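Local coordinates for DUF5642 domain-containing protein (Mycobacterium smegmatis, PDB 4TMD) that is of unknown function, probably an exported lipoprotein of mycobacteria whose sequence family belongs to the Mog1p/PsbP clan, at residues I7-F17 / G67-E75; G76-M84 / A175-L185. All blocks are in the same frame, centred on the assembly; numbering follows the deposited sequence.

Contact 1. Residues I7-F17 / G67-E75; sequences IAKVAQLKSSF and GNMAATAAE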
loop_
_atom_site.group_PDB
_atom_site.type_symbol
_atom_site.label_atom_id
_atom_site.label_comp_id
_atom_site.label_asym_id
_atom_site.label_seq_id
_atom_site.Cartn_x
_atom_site.Cartn_y
_atom_site.Cartn_z
ATOM N N ILE A 7 4.157 -15.563 5.067
ATOM C CA ILE A 7 4.286 -14.422 4.157
ATOM C C ILE A 7 4.989 -14.820 2.861
ATOM O O ILE A 7 4.827 -14.161 1.835
ATOM C CB ILE A 7 5.054 -13.248 4.798
ATOM C CG1 ILE A 7 6.505 -13.628 5.131
ATOM C CG2 ILE A 7 4.331 -12.754 6.043
ATOM C CD1 ILE A 7 7.337 -12.416 5.608
ATOM N N ALA A 8 5.761 -15.900 2.900
ATOM C CA ALA A 8 6.470 -16.371 1.705
ATOM C C ALA A 8 5.486 -16.792 0.620
ATOM O O ALA A 8 5.827 -16.863 -0.552
ATOM C CB ALA A 8 7.405 -17.535 2.052
ATOM N N LYS A 9 4.253 -17.082 1.000
ATOM C CA LYS A 9 3.306 -17.543 -0.001
ATOM C C LYS A 9 2.825 -16.418 -0.924
ATOM O O LYS A 9 2.038 -16.695 -1.828
ATOM C CB LYS A 9 2.115 -18.234 0.674
ATOM C CG LYS A 9 2.500 -19.534 1.414
ATOM C CD LYS A 9 1.271 -20.273 1.912
ATOM C CE LYS A 9 1.574 -21.111 3.130
ATOM N NZ LYS A 9 2.687 -22.053 2.852
ATOM N N VAL A 10 3.288 -15.169 -0.736
ATOM C CA VAL A 10 2.985 -14.118 -1.731
ATOM C C VAL A 10 3.579 -14.449 -3.085
ATOM O O VAL A 10 3.164 -13.890 -4.100
ATOM C CB VAL A 10 3.530 -12.701 -1.386
ATOM C CG1 VAL A 10 2.699 -12.040 -0.352
ATOM C CG2 VAL A 10 5.018 -12.732 -1.044
ATOM N N ALA A 11 4.575 -15.335 -3.084
ATOM C CA ALA A 11 5.202 -15.809 -4.323
ATOM C C ALA A 11 4.143 -16.400 -5.236
ATOM O O ALA A 11 4.254 -16.318 -6.448
ATOM C CB ALA A 11 6.295 -16.840 -4.023
ATOM N N GLN A 12 3.093 -16.963 -4.647
ATOM C CA GLN A 12 1.993 -17.531 -5.426
ATOM C C GLN A 12 1.365 -16.542 -6.414
ATOM O O GLN A 12 0.881 -16.935 -7.483
ATOM C CB GLN A 12 0.915 -18.043 -4.475
ATOM C CG GLN A 12 0.434 -19.422 -4.747
ATOM C CD GLN A 12 -0.588 -19.864 -3.717
ATOM O OE1 GLN A 12 -0.250 -20.466 -2.705
ATOM N NE2 GLN A 12 -1.841 -19.550 -3.973
ATOM N N LEU A 13 1.369 -15.259 -6.057
ATOM C CA LEU A 13 0.682 -14.255 -6.864
ATOM C C LEU A 13 1.411 -13.899 -8.159
ATOM O O LEU A 13 0.908 -13.129 -8.966
ATOM C CB LEU A 13 0.438 -12.991 -6.029
ATOM C CG LEU A 13 -0.936 -13.000 -5.324
ATOM C CD1 LEU A 13 -1.065 -14.139 -4.314
ATOM C CD2 LEU A 13 -1.251 -11.673 -4.680
ATOM N N LYS A 14 2.592 -14.457 -8.354
ATOM C CA LYS A 14 3.267 -14.354 -9.645
ATOM C C LYS A 14 2.351 -14.827 -10.751
ATOM O O LYS A 14 2.262 -14.228 -11.815
ATOM C CB LYS A 14 4.533 -15.188 -9.658
ATOM C CG LYS A 14 5.666 -14.584 -8.898
ATOM C CD LYS A 14 6.900 -15.461 -9.035
ATOM C CE LYS A 14 6.776 -16.726 -8.192
ATOM N NZ LYS A 14 8.066 -17.465 -8.053
ATOM N N SER A 15 1.647 -15.914 -10.474
ATOM C CA SER A 15 0.777 -16.537 -11.454
ATOM C C SER A 15 -0.513 -15.746 -11.653
ATOM O O SER A 15 -1.375 -16.123 -12.438
ATOM C CB SER A 15 0.483 -17.975 -11.028
ATOM O OG SER A 15 1.701 -18.696 -10.869
ATOM N N SER A 16 -0.636 -14.627 -10.959
ATOM C CA SER A 16 -1.808 -13.786 -11.111
ATOM C C SER A 16 -1.625 -12.771 -12.252
ATOM O O SER A 16 -2.549 -12.035 -12.581
ATOM C CB SER A 16 -2.103 -13.074 -9.784
ATOM O OG SER A 16 -3.310 -12.337 -9.824
ATOM N N PHE A 17 -0.433 -12.736 -12.849
ATOM C CA PHE A 17 -0.118 -11.756 -13.905
ATOM C C PHE A 17 0.237 -12.441 -15.231
ATOM O O PHE A 17 1.034 -13.384 -15.256
ATOM C CB PHE A 17 1.044 -10.848 -13.480
ATOM C CG PHE A 17 0.798 -10.114 -12.199
ATOM C CD1 PHE A 17 1.271 -10.617 -10.996
ATOM C CD2 PHE A 17 0.073 -8.934 -12.196
ATOM C CE1 PHE A 17 1.045 -9.939 -9.800
ATOM C CE2 PHE A 17 -0.162 -8.251 -11.003
ATOM C CZ PHE A 17 0.315 -8.767 -9.808
ATOM N N GLY A 67 10.127 -7.995 12.680
ATOM C CA GLY A 67 9.367 -8.833 11.778
ATOM C C GLY A 67 10.037 -9.025 10.433
ATOM O O GLY A 67 11.152 -8.559 10.195
ATOM N N ASN A 68 9.328 -9.715 9.549
ATOM C CA ASN A 68 9.826 -10.059 8.233
ATOM C C ASN A 68 8.828 -9.615 7.167
ATOM O O ASN A 68 7.645 -9.420 7.459
ATOM C CB ASN A 68 10.080 -11.564 8.141
ATOM C CG ASN A 68 11.153 -12.035 9.114
ATOM O OD1 ASN A 68 12.214 -11.427 9.218
ATOM N ND2 ASN A 68 10.872 -13.111 9.838
ATOM N N MET A 69 9.321 -9.451 5.941
ATOM C CA MET A 69 8.507 -9.055 4.795
ATOM C C MET A 69 8.913 -9.865 3.582
ATOM O O MET A 69 10.061 -10.278 3.460
ATOM C CB MET A 69 8.671 -7.562 4.498
ATOM C CG MET A 69 10.121 -7.196 4.324
ATOM S SD MET A 69 10.438 -5.726 3.344
ATOM C CE MET A 69 9.946 -4.427 4.431
ATOM N N ALA A 70 7.956 -10.100 2.699
ATOM C CA ALA A 70 8.196 -10.691 1.391
ATOM C C ALA A 70 7.313 -9.946 0.411
ATOM O O ALA A 70 6.262 -9.439 0.797
ATOM C CB ALA A 70 7.870 -12.194 1.385
ATOM N N ALA A 71 7.696 -9.899 -0.856
ATOM C CA ALA A 71 6.889 -9.168 -1.813
ATOM C C ALA A 71 6.868 -9.806 -3.197
ATOM O O ALA A 71 7.762 -10.572 -3.572
ATOM C CB ALA A 71 7.367 -7.732 -1.904
ATOM N N THR A 72 5.793 -9.526 -3.921
ATOM C CA THR A 72 5.700 -9.848 -5.330
ATOM C C THR A 72 5.320 -8.552 -6.037
ATOM O O THR A 72 4.389 -7.867 -5.609
ATOM C CB THR A 72 4.670 -10.937 -5.621
ATOM O OG1 THR A 72 5.122 -12.178 -5.064
ATOM C CG2 THR A 72 4.500 -11.111 -7.137
ATOM N N ALA A 73 6.055 -8.195 -7.085
ATOM C CA ALA A 73 5.747 -6.962 -7.814
ATOM C C ALA A 73 5.625 -7.242 -9.303
ATOM O O ALA A 73 6.226 -8.192 -9.812
ATOM C CB ALA A 73 6.806 -5.921 -7.547
ATOM N N ALA A 74 4.832 -6.435 -10.002
ATOM C CA ALA A 74 4.610 -6.631 -11.437
ATOM C C ALA A 74 4.463 -5.302 -12.141
ATOM O O ALA A 74 3.800 -4.404 -11.631
ATOM C CB ALA A 74 3.383 -7.461 -11.686
ATOM N N GLU A 75 5.058 -5.186 -13.325
ATOM C CA GLU A 75 4.922 -3.977 -14.127
ATOM C C GLU A 75 4.411 -4.345 -15.501
ATOM O O GLU A 75 4.957 -5.247 -16.135
ATOM C CB GLU A 75 6.259 -3.245 -14.233
ATOM C CG GLU A 75 6.874 -2.946 -12.884
ATOM C CD GLU A 75 7.931 -1.860 -12.954
ATOM O OE1 GLU A 75 8.392 -1.552 -14.067
ATOM O OE2 GLU A 75 8.278 -1.300 -11.894
#
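Ile7, Val10, Thr72 and Phe17 carry this contact, in which a long 3-10 segment, 7-16, runs along strand 67-76 on one face of the antiparallel sheet, a layering consistent with the Mog1p/PsbP clan. In the middle, Thr72 directs its hydroxyl to the 3-10 segment and donates to Val10 O, OG1 to O 2.8 Å. The donor stands well above the carbonyl plane, with a C=O...OG1 angle of 109°, while Leu13 N, in the 3-10 repeat, takes the same oxygen from the other face. That oxygen is therefore gripped twice. With OG1 turned beside its own backbone N (chi1 -67°), the Thr72 methyl CG2 is left to lie against the root of Lys14, 4.1 Å from Lys14 CG. Toward the N-terminal end, Val10 CG2 packs on Ala70 CB at 3.8 Å, and Ile7 reaches CD1 over to the strand, 3.5 Å from Asn68 O.

Further out, Ile7 and Val10 also touch Ala85 on the neighbouring strand 79-88, and the ammonium of Lys14 is salt-bridged to Glu25 on strand 22-30. Leu13 and Phe17 turn to Leu185 of helix 179-194, which shares this face of the sheet. Where the segment ends, Phe17 lays its ring flat over Ala74 in a CH-pi contact: Ala74 CB sits 3.5 Å from the ring centroid of Phe17, only 5° off the normal.

Contact 2. Residues G76-M84 / A175-L185; sequences GEGNRFIVM and AKVDTERAREL
A helix-on-sheet contact, polar at its start and apolar further in, joins Asn79 and Phe81 of strand 79-88 to the lead-in and first turns of the C-terminal helix 179-194. The axes of 79-84 and 179-185 run nearly parallel, 15° apart and 9.8 Å at closest approach. Asn79, closing the type I' turn 76-79 that makes the hairpin, uses both ends of its amide. OD1 accepts from Asp178 N at 2.8 Å in a nearly straight bond lying in the carbonyl plane, while ND2 donates to Lys176 O at 3.3 Å and back to its own neighbour Gly78 O. These bonds fix the amide's rotation. Asp178 is in turn the N-cap, its OD1 taking Arg181 N at 3.0 Å. A water links Gly78 O and Ala175 N.

Next along the strand, Phe81 presents its ring edge to Asp178 O, 3.7 Å from CE1, and Arg181 CD comes 3.7 Å from Phe81 CZ. Leu185 CD1 touches both Phe81 CB and Val83 CG2, at 3.8 and 4.1 Å. Asn79 probably helps to position the lead-in whose Asp178 caps the helix, while burial of Phe81 and Leu185 holds its next turns against the sheet.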
loop_
_atom_site.group_PDB
_atom_site.type_symbol
_atom_site.label_atom_id
_atom_site.label_comp_id
_atom_site.label_asym_id
_atom_site.label_seq_id
_atom_site.Cartn_x
_atom_site.Cartn_y
_atom_site.Cartn_z
ATOM N N GLY A 76 3.354 -3.666 -15.947
ATOM C CA GLY A 76 2.771 -3.926 -17.255
ATOM C C GLY A 76 1.398 -3.296 -17.381
ATOM O O GLY A 76 0.808 -2.924 -16.373
ATOM N N GLU A 77 0.887 -3.195 -18.610
ATOM C CA GLU A 77 -0.364 -2.498 -18.896
ATOM C C GLU A 77 -0.362 -1.083 -18.292
ATOM O O GLU A 77 -1.386 -0.601 -17.822
ATOM C CB GLU A 77 -1.570 -3.294 -18.372
ATOM C CG GLU A 77 -1.816 -4.651 -19.057
ATOM C CD GLU A 77 -2.490 -4.530 -20.427
ATOM O OE1 GLU A 77 -3.090 -3.468 -20.716
ATOM O OE2 GLU A 77 -2.423 -5.503 -21.217
ATOM N N GLY A 78 0.798 -0.439 -18.276
ATOM C CA GLY A 78 0.897 0.931 -17.807
ATOM C C GLY A 78 0.821 1.104 -16.300
ATOM O O GLY A 78 0.757 2.231 -15.802
ATOM N N ASN A 79 0.806 -0.010 -15.570
ATOM C CA ASN A 79 0.754 0.022 -14.108
ATOM C C ASN A 79 1.904 -0.727 -13.473
ATOM O O ASN A 79 2.483 -1.611 -14.083
ATOM C CB ASN A 79 -0.541 -0.599 -13.586
ATOM C CG ASN A 79 -1.751 0.266 -13.816
ATOM O OD1 ASN A 79 -2.847 -0.092 -13.403
ATOM N ND2 ASN A 79 -1.570 1.405 -14.476
ATOM N N ARG A 80 2.201 -0.381 -12.226
ATOM C CA ARG A 80 3.018 -1.204 -11.356
ATOM C C ARG A 80 2.177 -1.635 -10.147
ATOM O O ARG A 80 1.496 -0.809 -9.528
ATOM C CB ARG A 80 4.256 -0.440 -10.898
ATOM C CG ARG A 80 5.129 -1.116 -9.799
ATOM C CD ARG A 80 6.233 -0.123 -9.409
ATOM N NE ARG A 80 7.033 -0.504 -8.250
ATOM C CZ ARG A 80 8.199 0.063 -7.933
ATOM N NH1 ARG A 80 8.701 1.026 -8.698
ATOM N NH2 ARG A 80 8.876 -0.334 -6.860
ATOM N N PHE A 81 2.239 -2.925 -9.818
ATOM C CA PHE A 81 1.615 -3.469 -8.608
ATOM C C PHE A 81 2.674 -4.050 -7.703
ATOM O O PHE A 81 3.502 -4.842 -8.151
ATOM C CB PHE A 81 0.587 -4.556 -8.953
ATOM C CG PHE A 81 -0.493 -4.083 -9.860
ATOM C CD1 PHE A 81 -1.639 -3.488 -9.349
ATOM C CD2 PHE A 81 -0.357 -4.210 -11.240
ATOM C CE1 PHE A 81 -2.628 -3.031 -10.195
ATOM C CE2 PHE A 81 -1.344 -3.744 -12.091
ATOM C CZ PHE A 81 -2.486 -3.154 -11.570
ATOM N N ILE A 82 2.666 -3.648 -6.439
ATOM C CA ILE A 82 3.540 -4.269 -5.442
ATOM C C ILE A 82 2.701 -4.932 -4.365
ATOM O O ILE A 82 1.897 -4.266 -3.708
ATOM C CB ILE A 82 4.465 -3.251 -4.782
ATOM C CG1 ILE A 82 5.302 -2.537 -5.837
ATOM C CG2 ILE A 82 5.366 -3.950 -3.721
ATOM C CD1 ILE A 82 6.097 -1.389 -5.291
ATOM N N VAL A 83 2.854 -6.238 -4.195
ATOM C CA VAL A 83 2.128 -6.930 -3.125
ATOM C C VAL A 83 3.112 -7.321 -2.012
ATOM O O VAL A 83 3.948 -8.195 -2.211
ATOM C CB VAL A 83 1.393 -8.185 -3.647
ATOM C CG1 VAL A 83 0.597 -8.843 -2.515
ATOM C CG2 VAL A 83 0.457 -7.815 -4.788
ATOM N N MET A 84 3.010 -6.662 -0.855
ATOM C CA MET A 84 3.904 -6.926 0.271
ATOM C C MET A 84 3.167 -7.625 1.411
ATOM O O MET A 84 2.066 -7.219 1.776
ATOM C CB MET A 84 4.527 -5.624 0.802
ATOM C CG MET A 84 5.357 -4.866 -0.218
ATOM S SD MET A 84 6.013 -3.296 0.409
ATOM C CE MET A 84 4.537 -2.298 0.566
ATOM N N ALA A 175 -1.211 5.924 -17.926
ATOM C CA ALA A 175 -2.395 5.092 -17.907
ATOM C C ALA A 175 -3.117 5.289 -16.591
ATOM O O ALA A 175 -2.515 5.708 -15.598
ATOM C CB ALA A 175 -2.032 3.621 -18.106
ATOM N N LYS A 176 -4.408 4.989 -16.598
ATOM C CA LYS A 176 -5.218 4.942 -15.392
ATOM C C LYS A 176 -4.827 3.715 -14.567
ATOM O O LYS A 176 -4.507 2.672 -15.133
ATOM C CB LYS A 176 -6.692 4.877 -15.769
ATOM C CG LYS A 176 -7.652 5.336 -14.705
ATOM C CD LYS A 176 -9.089 5.272 -15.219
ATOM C CE LYS A 176 -10.059 5.878 -14.200
ATOM N NZ LYS A 176 -10.532 7.253 -14.567
ATOM N N VAL A 177 -4.856 3.836 -13.241
ATOM C CA VAL A 177 -4.624 2.686 -12.367
ATOM C C VAL A 177 -5.799 1.701 -12.401
ATOM O O VAL A 177 -6.951 2.109 -12.253
ATOM C CB VAL A 177 -4.398 3.129 -10.901
ATOM C CG1 VAL A 177 -4.207 1.910 -10.000
ATOM C CG2 VAL A 177 -3.204 4.071 -10.794
ATOM N N ASP A 178 -5.502 0.411 -12.579
ATOM C CA ASP A 178 -6.502 -0.663 -12.470
ATOM C C ASP A 178 -6.735 -0.988 -10.983
ATOM O O ASP A 178 -6.129 -1.917 -10.445
ATOM C CB ASP A 178 -6.029 -1.917 -13.228
ATOM C CG ASP A 178 -7.114 -2.973 -13.380
ATOM O OD1 ASP A 178 -8.123 -2.940 -12.637
ATOM O OD2 ASP A 178 -6.948 -3.854 -14.258
ATOM N N THR A 179 -7.602 -0.219 -10.324
ATOM C CA THR A 179 -7.867 -0.402 -8.895
ATOM C C THR A 179 -8.638 -1.681 -8.627
ATOM O O THR A 179 -8.560 -2.249 -7.544
ATOM C CB THR A 179 -8.664 0.774 -8.300
ATOM O OG1 THR A 179 -9.932 0.865 -8.953
ATOM C CG2 THR A 179 -7.900 2.107 -8.467
ATOM N N GLU A 180 -9.418 -2.114 -9.608
ATOM C CA GLU A 180 -10.115 -3.386 -9.496
ATOM C C GLU A 180 -9.099 -4.518 -9.305
ATOM O O GLU A 180 -9.236 -5.349 -8.413
ATOM C CB GLU A 180 -10.979 -3.634 -10.739
ATOM C CG GLU A 180 -11.797 -4.906 -10.660
ATOM C CD GLU A 180 -12.605 -5.156 -11.919
ATOM O OE1 GLU A 180 -12.047 -5.011 -13.033
ATOM O OE2 GLU A 180 -13.797 -5.493 -11.792
ATOM N N ARG A 181 -8.076 -4.549 -10.143
ATOM C CA ARG A 181 -7.024 -5.559 -10.014
ATOM C C ARG A 181 -6.256 -5.446 -8.692
ATOM O O ARG A 181 -5.922 -6.457 -8.068
ATOM C CB ARG A 181 -6.046 -5.444 -11.166
ATOM C CG ARG A 181 -5.078 -6.614 -11.268
ATOM C CD ARG A 181 -4.105 -6.366 -12.437
ATOM N NE ARG A 181 -3.658 -7.617 -13.028
ATOM C CZ ARG A 181 -3.761 -7.921 -14.314
ATOM N NH1 ARG A 181 -4.279 -7.048 -15.177
ATOM N NH2 ARG A 181 -3.328 -9.098 -14.735
ATOM N N ALA A 182 -5.947 -4.216 -8.278
ATOM C CA ALA A 182 -5.301 -4.010 -6.981
ATOM C C ALA A 182 -6.143 -4.614 -5.860
ATOM O O ALA A 182 -5.619 -5.293 -4.997
ATOM C CB ALA A 182 -5.067 -2.517 -6.713
ATOM N N ARG A 183 -7.444 -4.347 -5.852
ATOM C CA ARG A 183 -8.286 -4.862 -4.769
ATOM C C ARG A 183 -8.358 -6.394 -4.813
ATOM O O ARG A 183 -8.341 -7.060 -3.776
ATOM C CB ARG A 183 -9.691 -4.247 -4.827
ATOM C CG ARG A 183 -9.721 -2.733 -4.506
ATOM C CD ARG A 183 -11.143 -2.213 -4.363
ATOM N NE ARG A 183 -11.961 -2.520 -5.536
ATOM C CZ ARG A 183 -12.148 -1.698 -6.565
ATOM N NH1 ARG A 183 -11.583 -0.496 -6.575
ATOM N NH2 ARG A 183 -12.900 -2.077 -7.592
ATOM N N GLU A 184 -8.413 -6.965 -6.010
ATOM C CA GLU A 184 -8.406 -8.431 -6.108
ATOM C C GLU A 184 -7.073 -9.017 -5.684
ATOM O O GLU A 184 -7.025 -10.082 -5.049
ATOM C CB GLU A 184 -8.764 -8.877 -7.527
ATOM C CG GLU A 184 -10.180 -8.439 -7.893
ATOM C CD GLU A 184 -10.536 -8.667 -9.344
ATOM O OE1 GLU A 184 -9.669 -9.140 -10.117
ATOM O OE2 GLU A 184 -11.695 -8.362 -9.703
ATOM N N LEU A 185 -5.975 -8.331 -6.007
ATOM C CA LEU A 185 -4.676 -8.782 -5.510
ATOM C C LEU A 185 -4.641 -8.823 -3.974
ATOM O O LEU A 185 -3.999 -9.697 -3.399
ATOM C CB LEU A 185 -3.541 -7.879 -6.017
ATOM C CG LEU A 185 -3.114 -8.090 -7.473
ATOM C CD1 LEU A 185 -2.116 -7.007 -7.862
ATOM C CD2 LEU A 185 -2.483 -9.471 -7.647
HETATM O O HOH W 1 1.360 4.575 -17.048
#

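From the N terminus, segment 7-17, mostly 3-10, leads into edge strand 22-30, and contact 1 closes the first loop when strand 67-76 arrives beneath it. The chain then turns at once through the hairpin into strand 79-88, which opens contact 2; that loop closes about ninety residues later at 175-185, the lead-in and start of helix 179-194. The two loops follow in series, neither nesting nor crossing, yet they are stitched together by the hairpin, where Thr72 O probably bonds to Val83 N and Ala74 N to Phe81 O. Together they set the N-terminal segment and the C-terminal helix side by side on one face of the sheet.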